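Local coordinates for protein SusD homolog (Bacteroides thetaiotaomicron VPI-5482, PDB 3IHV) that is a SusD-family protein that probably binds glycans at the outer membrane of the bacterium, at residues Ala158-Tyr163 / Tyr212-Glu217; Glu164-Asp169 / Thr203-Thr208. All coordinates share one frame; numbering follows the deposited sequence.

Contact 1 of 2, residues Ala158-Tyr163 / Tyr212-Glu217; sequences APEKVY and YPVKDE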
ATOM      1  N   ALA A 158      23.237   2.616   7.910  1.00  8.21           N
ATOM      2  CA  ALA A 158      22.810   1.252   8.211  1.00  8.97           C
ATOM      3  C   ALA A 158      21.267   1.258   8.328  1.00  8.97           C
ATOM      4  O   ALA A 158      20.690   2.182   8.917  1.00  9.41           O
ATOM      5  CB  ALA A 158      23.454   0.775   9.538  1.00  9.22           C
ATOM      6  N   PRO A 159      20.587   0.246   7.786  1.00  8.42           N
ATOM      7  CA  PRO A 159      19.132   0.254   7.860  1.00  9.65           C
ATOM      8  C   PRO A 159      18.608   0.342   9.302  1.00  9.96           C
ATOM      9  O   PRO A 159      17.554   0.917   9.528  1.00  7.89           O
ATOM     10  CB  PRO A 159      18.725  -1.066   7.203  1.00  9.72           C
ATOM     11  CG  PRO A 159      19.973  -1.861   7.095  1.00 10.47           C
ATOM     12  CD  PRO A 159      21.084  -0.902   7.003  1.00 10.23           C
ATOM     13  N   GLU A 160      19.371  -0.211  10.244  1.00  9.51           N
ATOM     14  CA  GLU A 160      19.020  -0.181  11.656  1.00 11.62           C
ATOM     15  C   GLU A 160      18.905   1.247  12.161  1.00 10.16           C
ATOM     16  O   GLU A 160      18.009   1.552  12.954  1.00 10.14           O
ATOM     17  CB  GLU A 160      20.102  -0.848  12.520  1.00 12.08           C
ATOM     18  CG  GLU A 160      20.214  -2.299  12.371  1.00 18.24           C
ATOM     19  CD  GLU A 160      21.159  -2.777  11.267  1.00 21.75           C
ATOM     20  OE1 GLU A 160      21.519  -1.981  10.384  1.00 16.53           O
ATOM     21  OE2 GLU A 160      21.522  -3.995  11.312  1.00 23.90           O
ATOM     22  N   LYS A 161      19.789   2.121  11.681  1.00  9.73           N
ATOM     23  CA  LYS A 161      19.759   3.517  12.075  1.00  9.71           C
ATOM     24  C   LYS A 161      18.590   4.230  11.417  1.00  8.63           C
ATOM     25  O   LYS A 161      18.029   5.105  12.034  1.00  7.94           O
ATOM     26  CB  LYS A 161      21.065   4.245  11.743  1.00 11.50           C
ATOM     27  CG  LYS A 161      22.278   3.733  12.491  1.00 15.38           C
ATOM     28  CD  LYS A 161      22.069   3.626  14.011  1.00 20.80           C
ATOM     29  CE  LYS A 161      21.830   4.964  14.709  1.00 23.32           C
ATOM     30  NZ  LYS A 161      21.493   4.745  16.183  1.00 25.07           N
ATOM     31  N   VAL A 162      18.233   3.883  10.177  1.00  6.65           N
ATOM     32  CA  VAL A 162      17.065   4.498   9.553  1.00  6.97           C
ATOM     33  C   VAL A 162      15.807   4.033  10.314  1.00  7.03           C
ATOM     34  O   VAL A 162      14.895   4.846  10.576  1.00  6.91           O
ATOM     35  CB  VAL A 162      16.999   4.175   8.070  1.00  6.29           C
ATOM     36  CG1 VAL A 162      15.768   4.805   7.432  1.00  6.23           C
ATOM     37  CG2 VAL A 162      18.302   4.665   7.370  1.00  6.04           C
ATOM     38  N   TYR A 163      15.749   2.747  10.697  1.00  8.04           N
ATOM     39  CA  TYR A 163      14.621   2.248  11.475  1.00  6.65           C
ATOM     40  C   TYR A 163      14.502   2.977  12.811  1.00  7.43           C
ATOM     41  O   TYR A 163      13.409   3.317  13.256  1.00  7.07           O
ATOM     42  CB  TYR A 163      14.625   0.711  11.664  1.00  7.43           C
ATOM     43  CG  TYR A 163      13.929  -0.035  10.528  1.00  7.29           C
ATOM     44  CD1 TYR A 163      12.538   0.026  10.398  1.00  8.29           C
ATOM     45  CD2 TYR A 163      14.633  -0.772   9.570  1.00  6.31           C
ATOM     46  CE1 TYR A 163      11.889  -0.606   9.387  1.00  6.97           C
ATOM     47  CE2 TYR A 163      13.983  -1.451   8.580  1.00  7.73           C
ATOM     48  CZ  TYR A 163      12.600  -1.370   8.473  1.00  8.53           C
ATOM     49  OH  TYR A 163      11.890  -1.962   7.463  1.00  7.34           O
ATOM     50  N   TYR A 212      13.274  -9.839   7.121  1.00  6.19           N
ATOM     51  CA  TYR A 212      14.380  -9.610   6.216  1.00  7.53           C
ATOM     52  C   TYR A 212      14.288  -8.224   5.641  1.00  6.31           C
ATOM     53  O   TYR A 212      13.189  -7.755   5.374  1.00  9.19           O
ATOM     54  CB  TYR A 212      14.332 -10.640   5.096  1.00  6.81           C
ATOM     55  CG  TYR A 212      14.730 -11.997   5.576  1.00 11.84           C
ATOM     56  CD1 TYR A 212      13.789 -12.886   6.083  1.00 12.72           C
ATOM     57  CD2 TYR A 212      16.065 -12.373   5.581  1.00 16.50           C
ATOM     58  CE1 TYR A 212      14.156 -14.135   6.524  1.00 14.91           C
ATOM     59  CE2 TYR A 212      16.449 -13.623   6.047  1.00 17.73           C
ATOM     60  CZ  TYR A 212      15.491 -14.488   6.509  1.00 16.40           C
ATOM     61  OH  TYR A 212      15.886 -15.730   6.942  1.00 20.25           O
ATOM     62  N   PRO A 213      15.436  -7.560   5.409  1.00  8.05           N
ATOM     63  CA  PRO A 213      16.805  -8.028   5.624  1.00  6.95           C
ATOM     64  C   PRO A 213      17.464  -7.773   6.981  1.00  7.73           C
ATOM     65  O   PRO A 213      18.507  -8.392   7.271  1.00  7.63           O
ATOM     66  CB  PRO A 213      17.585  -7.244   4.544  1.00  7.58           C
ATOM     67  CG  PRO A 213      16.899  -5.934   4.495  1.00  7.65           C
ATOM     68  CD  PRO A 213      15.420  -6.282   4.679  1.00  6.81           C
ATOM     69  N   VAL A 214      16.907  -6.908   7.817  1.00  7.73           N
ATOM     70  CA  VAL A 214      17.566  -6.542   9.087  1.00  8.74           C
ATOM     71  C   VAL A 214      17.541  -7.669  10.107  1.00  9.57           C
ATOM     72  O   VAL A 214      18.566  -7.972  10.775  1.00  8.79           O
ATOM     73  CB  VAL A 214      16.989  -5.217   9.628  1.00  9.34           C
ATOM     74  CG1 VAL A 214      17.698  -4.886  10.923  1.00  9.13           C
ATOM     75  CG2 VAL A 214      17.183  -4.089   8.589  1.00  9.35           C
ATOM     76  N   LYS A 215      16.376  -8.304  10.202  1.00 10.22           N
ATOM     77  CA  LYS A 215      16.188  -9.475  11.061  1.00 11.23           C
ATOM     78  C   LYS A 215      16.526  -9.229  12.522  1.00 10.63           C
ATOM     79  O   LYS A 215      17.229 -10.023  13.158  1.00 11.63           O
ATOM     80  CB  LYS A 215      16.985 -10.680  10.549  1.00 11.25           C
ATOM     81  CG  LYS A 215      16.532 -11.204   9.221  1.00 14.29           C
ATOM     82  CD  LYS A 215      15.165 -11.897   9.371  1.00 16.75           C
ATOM     83  N   ASP A 216      16.023  -8.132  13.045  1.00 10.47           N
ATOM     84  CA  ASP A 216      16.184  -7.848  14.458  1.00 10.29           C
ATOM     85  C   ASP A 216      14.973  -8.520  15.114  1.00 10.29           C
ATOM     86  O   ASP A 216      13.903  -7.926  15.246  1.00  9.26           O
ATOM     87  CB  ASP A 216      16.188  -6.358  14.755  1.00  9.95           C
ATOM     88  CG  ASP A 216      16.393  -6.075  16.225  1.00 11.05           C
ATOM     89  OD1 ASP A 216      16.203  -7.004  17.076  1.00 10.35           O
ATOM     90  OD2 ASP A 216      16.768  -4.934  16.550  1.00 10.88           O
ATOM     91  N   GLU A 217      15.157  -9.753  15.535  1.00 10.42           N
ATOM     92  CA  GLU A 217      14.027 -10.540  16.062  1.00 11.55           C
ATOM     93  C   GLU A 217      13.383 -10.005  17.339  1.00 10.59           C
ATOM     94  O   GLU A 217      12.236 -10.367  17.641  1.00  9.62           O
ATOM     95  CB  GLU A 217      14.423 -12.035  16.118  1.00 12.64           C
ATOM     96  CG  GLU A 217      14.353 -12.543  14.689  1.00 17.43           C
ATOM     97  CD  GLU A 217      14.843 -13.935  14.439  1.00 24.35           C
ATOM     98  OE1 GLU A 217      15.439 -14.597  15.324  1.00 26.99           O
ATOM     99  OE2 GLU A 217      14.629 -14.343  13.276  1.00 29.96           O
TER
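Val-214 reaches from the loop after helix 195-210 to the start of helix 159-176, where Pro-159, Glu-160 and Tyr-163 receive it, a compact example of one branched side chain fastening a loop to a helix start. Its CB points toward the helix, and from there the two methyls divide the work. CG2, lying anti to the carbonyl carbon, slides past the proline ring, 3.7 Å from CB of Pro-159 and 3.9 Å from CG of Pro-159. The same methyl comes within 4.1 Å of CE2 of Tyr-163, meeting the ring obliquely. CG1, anti to the backbone N of Val-214 (chi1 -180°), is turned instead to the glutamate: it lies 3.9 Å from CG of Glu-160. Because the Glu-160 chain bends at chi2 (89°), its carboxylate folds back beside this methyl, with OE2 of Glu-160 also 3.9 Å from CG1 of Val-214. The glutamate thus contributes its aliphatic part and one flank of its carboxylate, and the contact is held by van der Waals packing. Pro-159 follows the N-cap residue Ala-158. Tyr-163 in turn stacks on Trp-209 of helix 195-210, which Val-214 also touches, while Pro-159 and Tyr-163 rest on Val-132 of helix 107-135; the loop therefore borders a three-helix junction before the chain enters helix 219-232.

Contact 2 of 2, residues Glu164-Asp169 / Thr203-Thr208; sequences EYIEDD and TKVYAT. With EDO (1,2-ethanediol), chain H.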
ATOM      1  N   GLU A 164      15.611   3.190  13.485  1.00  7.85           N
ATOM      2  CA  GLU A 164      15.568   3.925  14.734  1.00  9.35           C
ATOM      3  C   GLU A 164      15.026   5.353  14.550  1.00  9.22           C
ATOM      4  O   GLU A 164      14.280   5.858  15.392  1.00  8.54           O
ATOM      5  CB  GLU A 164      16.973   3.883  15.324  1.00  9.46           C
ATOM      6  CG  GLU A 164      17.148   4.632  16.580  1.00 16.16           C
ATOM      7  CD  GLU A 164      18.529   4.405  17.160  1.00 21.98           C
ATOM      8  OE1 GLU A 164      18.990   5.262  17.951  1.00 25.67           O
ATOM      9  OE2 GLU A 164      19.152   3.380  16.780  1.00 25.02           O
ATOM     10  N   TYR A 165      15.390   5.989  13.445  1.00  8.21           N
ATOM     11  CA  TYR A 165      14.911   7.333  13.130  1.00  7.95           C
ATOM     12  C   TYR A 165      13.396   7.308  12.873  1.00  7.28           C
ATOM     13  O   TYR A 165      12.658   8.122  13.425  1.00  7.93           O
ATOM     14  CB  TYR A 165      15.673   7.845  11.927  1.00  7.93           C
ATOM     15  CG  TYR A 165      15.483   9.300  11.655  1.00  7.91           C
ATOM     16  CD1 TYR A 165      16.266  10.254  12.288  1.00 11.46           C
ATOM     17  CD2 TYR A 165      14.534   9.726  10.775  1.00 11.06           C
ATOM     18  CE1 TYR A 165      16.072  11.610  12.039  1.00  9.15           C
ATOM     19  CE2 TYR A 165      14.352  11.059  10.508  1.00 11.44           C
ATOM     20  CZ  TYR A 165      15.122  11.988  11.122  1.00 11.18           C
ATOM     21  OH  TYR A 165      14.915  13.311  10.820  1.00 10.21           O
ATOM     22  N   ILE A 166      12.925   6.335  12.086  1.00  6.82           N
ATOM     23  CA  ILE A 166      11.479   6.177  11.842  1.00  6.74           C
ATOM     24  C   ILE A 166      10.734   5.954  13.186  1.00  7.45           C
ATOM     25  O   ILE A 166       9.715   6.556  13.454  1.00  7.80           O
ATOM     26  CB  ILE A 166      11.220   4.965  10.937  1.00  6.02           C
ATOM     27  CG1 ILE A 166      11.823   5.226   9.557  1.00  6.68           C
ATOM     28  CG2 ILE A 166       9.702   4.622  10.865  1.00  5.44           C
ATOM     29  CD1 ILE A 166      11.996   3.967   8.735  1.00  7.32           C
ATOM     30  N   GLU A 167      11.317   5.118  14.027  1.00  6.96           N
ATOM     31  CA  GLU A 167      10.741   4.742  15.307  1.00  7.58           C
ATOM     32  C   GLU A 167      10.581   5.945  16.194  1.00  7.35           C
ATOM     33  O   GLU A 167       9.510   6.130  16.799  1.00  7.56           O
ATOM     34  CB  GLU A 167      11.628   3.730  15.985  1.00  6.96           C
ATOM     35  CG  GLU A 167      11.153   3.359  17.372  1.00  9.10           C
ATOM     36  CD  GLU A 167      12.128   2.416  18.125  1.00  7.68           C
ATOM     37  OE1 GLU A 167      13.366   2.513  17.977  1.00  8.57           O
ATOM     38  OE2 GLU A 167      11.637   1.603  18.914  1.00 11.32           O
ATOM     39  N   ASP A 168      11.605   6.785  16.260  1.00  7.09           N
ATOM     40  CA  ASP A 168      11.510   7.998  17.080  0.50  7.36           C
ATOM     41  C   ASP A 168      10.387   8.894  16.563  1.00  7.20           C
ATOM     42  O   ASP A 168       9.614   9.487  17.351  1.00  6.55           O
ATOM     43  CB  ASP A 168      12.834   8.759  17.085  0.50  8.30           C
ATOM     44  CG  ASP A 168      13.888   8.069  17.920  0.50  9.01           C
ATOM     45  OD1 ASP A 168      13.510   7.222  18.751  0.50 14.17           O
ATOM     46  OD2 ASP A 168      15.084   8.366  17.731  0.50 16.34           O
ATOM     47  N   ASP A 169      10.328   9.034  15.251  1.00  6.31           N
ATOM     48  CA  ASP A 169       9.258   9.845  14.636  1.00  6.86           C
ATOM     49  C   ASP A 169       7.848   9.308  14.978  1.00  7.05           C
ATOM     50  O   ASP A 169       6.938  10.065  15.407  1.00  6.67           O
ATOM     51  CB  ASP A 169       9.412   9.940  13.118  1.00  6.55           C
ATOM     52  CG  ASP A 169      10.347  11.054  12.658  1.00  7.08           C
ATOM     53  OD1 ASP A 169      10.709  11.949  13.468  1.00  8.31           O
ATOM     54  OD2 ASP A 169      10.738  11.045  11.458  1.00  7.72           O
ATOM     55  N   THR A 203       3.541  -0.534  14.224  1.00  6.56           N
ATOM     56  CA  THR A 203       3.446  -1.997  14.281  1.00  6.35           C
ATOM     57  C   THR A 203       4.050  -2.602  13.015  1.00  6.52           C
ATOM     58  O   THR A 203       4.838  -3.541  13.083  1.00  6.31           O
ATOM     59  CB  THR A 203       1.963  -2.440  14.408  1.00  6.31           C
ATOM     60  OG1 THR A 203       1.396  -1.874  15.581  1.00  6.45           O
ATOM     61  CG2 THR A 203       1.789  -3.967  14.408  1.00  6.43           C
ATOM     62  N   LYS A 204       3.661  -2.074  11.857  1.00  7.29           N
ATOM     63  CA  LYS A 204       4.179  -2.596  10.576  1.00  6.86           C
ATOM     64  C   LYS A 204       5.690  -2.377  10.422  1.00  7.46           C
ATOM     65  O   LYS A 204       6.391  -3.212   9.901  1.00  6.80           O
ATOM     66  CB  LYS A 204       3.405  -2.071   9.383  1.00  6.93           C
ATOM     67  CG  LYS A 204       3.887  -2.600   8.012  1.00  7.15           C
ATOM     68  CD  LYS A 204       2.977  -2.181   6.873  1.00 10.01           C
ATOM     69  CE  LYS A 204       1.744  -3.055   6.823  1.00  9.69           C
ATOM     70  NZ  LYS A 204       0.948  -2.855   5.597  1.00  9.58           N
ATOM     71  N   VAL A 205       6.158  -1.228  10.877  1.00  7.15           N
ATOM     72  CA  VAL A 205       7.601  -0.920  10.884  1.00  7.22           C
ATOM     73  C   VAL A 205       8.343  -1.897  11.730  1.00  6.63           C
ATOM     74  O   VAL A 205       9.341  -2.463  11.291  1.00  6.46           O
ATOM     75  CB  VAL A 205       7.812   0.541  11.381  1.00  5.99           C
ATOM     76  CG1 VAL A 205       9.293   0.825  11.783  1.00  7.06           C
ATOM     77  CG2 VAL A 205       7.255   1.543  10.353  1.00  6.91           C
ATOM     78  N   TYR A 206       7.872  -2.142  12.959  1.00  7.03           N
ATOM     79  CA  TYR A 206       8.543  -3.119  13.792  1.00  5.92           C
ATOM     80  C   TYR A 206       8.514  -4.520  13.205  1.00  6.74           C
ATOM     81  O   TYR A 206       9.523  -5.230  13.278  1.00  5.97           O
ATOM     82  CB  TYR A 206       7.941  -3.191  15.195  1.00  6.05           C
ATOM     83  CG  TYR A 206       8.243  -2.018  16.119  1.00  5.53           C
ATOM     84  CD1 TYR A 206       9.556  -1.584  16.321  1.00  5.95           C
ATOM     85  CD2 TYR A 206       7.267  -1.501  16.932  1.00  4.99           C
ATOM     86  CE1 TYR A 206       9.841  -0.521  17.199  1.00  5.12           C
ATOM     87  CE2 TYR A 206       7.539  -0.486  17.849  1.00  5.58           C
ATOM     88  CZ  TYR A 206       8.833  -0.025  18.005  1.00  6.19           C
ATOM     89  OH  TYR A 206       9.107   0.993  18.897  1.00  7.08           O
ATOM     90  N   ALA A 207       7.372  -4.931  12.656  1.00  6.42           N
ATOM     91  CA  ALA A 207       7.282  -6.277  12.052  1.00  6.82           C
ATOM     92  C   ALA A 207       8.299  -6.430  10.901  1.00  7.36           C
ATOM     93  O   ALA A 207       8.930  -7.475  10.759  1.00  8.47           O
ATOM     94  CB  ALA A 207       5.836  -6.539  11.538  1.00  6.94           C
ATOM     95  N   THR A 208       8.458  -5.386  10.100  1.00  7.48           N
ATOM     96  CA  THR A 208       9.355  -5.432   8.925  1.00  7.30           C
ATOM     97  C   THR A 208      10.819  -5.459   9.415  1.00  7.66           C
ATOM     98  O   THR A 208      11.643  -6.233   8.920  1.00  7.65           O
ATOM     99  CB  THR A 208       9.077  -4.280   7.946  1.00  8.21           C
ATOM    100  OG1 THR A 208       7.664  -4.234   7.603  1.00  7.29           O
ATOM    101  CG2 THR A 208       9.968  -4.405   6.678  1.00  5.86           C
TER
HETATM  102  C1  EDO H  14      11.440  -0.782  21.932  1.00 26.51           C
HETATM  103  O1  EDO H  14      12.652  -1.189  22.580  1.00 33.38           O
HETATM  104  C2  EDO H  14      11.489  -1.386  20.553  1.00 22.80           C
HETATM  105  O2  EDO H  14      12.462  -0.661  19.824  1.00 21.82           O
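A single carboxylate oxygen, OE2 of Glu-167, receives two short hydrogen bonds: one from the hydroxyl of Tyr-206 and one from a 1,2-ethanediol that probably came from the crystallisation liquor. The distance from OH of Tyr-206 to OE2 of Glu-167 is 2.6 Å, and O2 of the diol stands equally close to that oxygen. Glu-167 offers the phenol its anti lone pair, the one directed away from OE1. With CG anti to the backbone N (chi1 176°) and an extended chain beyond it, the side chain crosses Tyr-206 at about a right angle; OE2 arrives at the edge of the ring, in its plane, although carboxylate and ring planes stand 86° apart. The diol is also hydrogen-bonded to NZ of Lys-219. Were the glutamate cut back to an alanine, the hydroxyl of Tyr-206 would probably lose its acceptor and the ring would be less firmly fixed in rotation. This polar link borders an apolar seam between two helices, 159-176 and 195-210, in the alpha-helical, TPR-related scaffold of SusD proteins. There CG2 of Ile-166 meets both methyls of Val-205, lying 3.9 Å from CG1 of Val-205 and 4.0 Å from its CG2. Ile-166 also packs on Tyr-128 and Val-132 of helix 107-135. The Tyr-206 ring also rests against Ala-222, Ala-223 and Thr-226 of helix 219-232.

Followed from the N terminus, the chain passes through helix 107-135 and then enters helix 159-176, whose N-cap and first residues supply Ala-158-Tyr-163 to contact 1 and whose next turns supply Glu-164-Asp-169 to contact 2. It returns along helix 195-210, where Thr-203-Thr-208 closes the shorter loop at contact 2, and only afterwards does Tyr-212-Glu-217 close the longer one at contact 1. The two closures are therefore nested rather than crossed, with centres about 10 Å apart. Tyr-163 joins them directly: its CD1 packs 3.6 Å from CG1 of Val-205. Together they tie helix 159-176 to helix 195-210 and to the loop leading into helix 219-232.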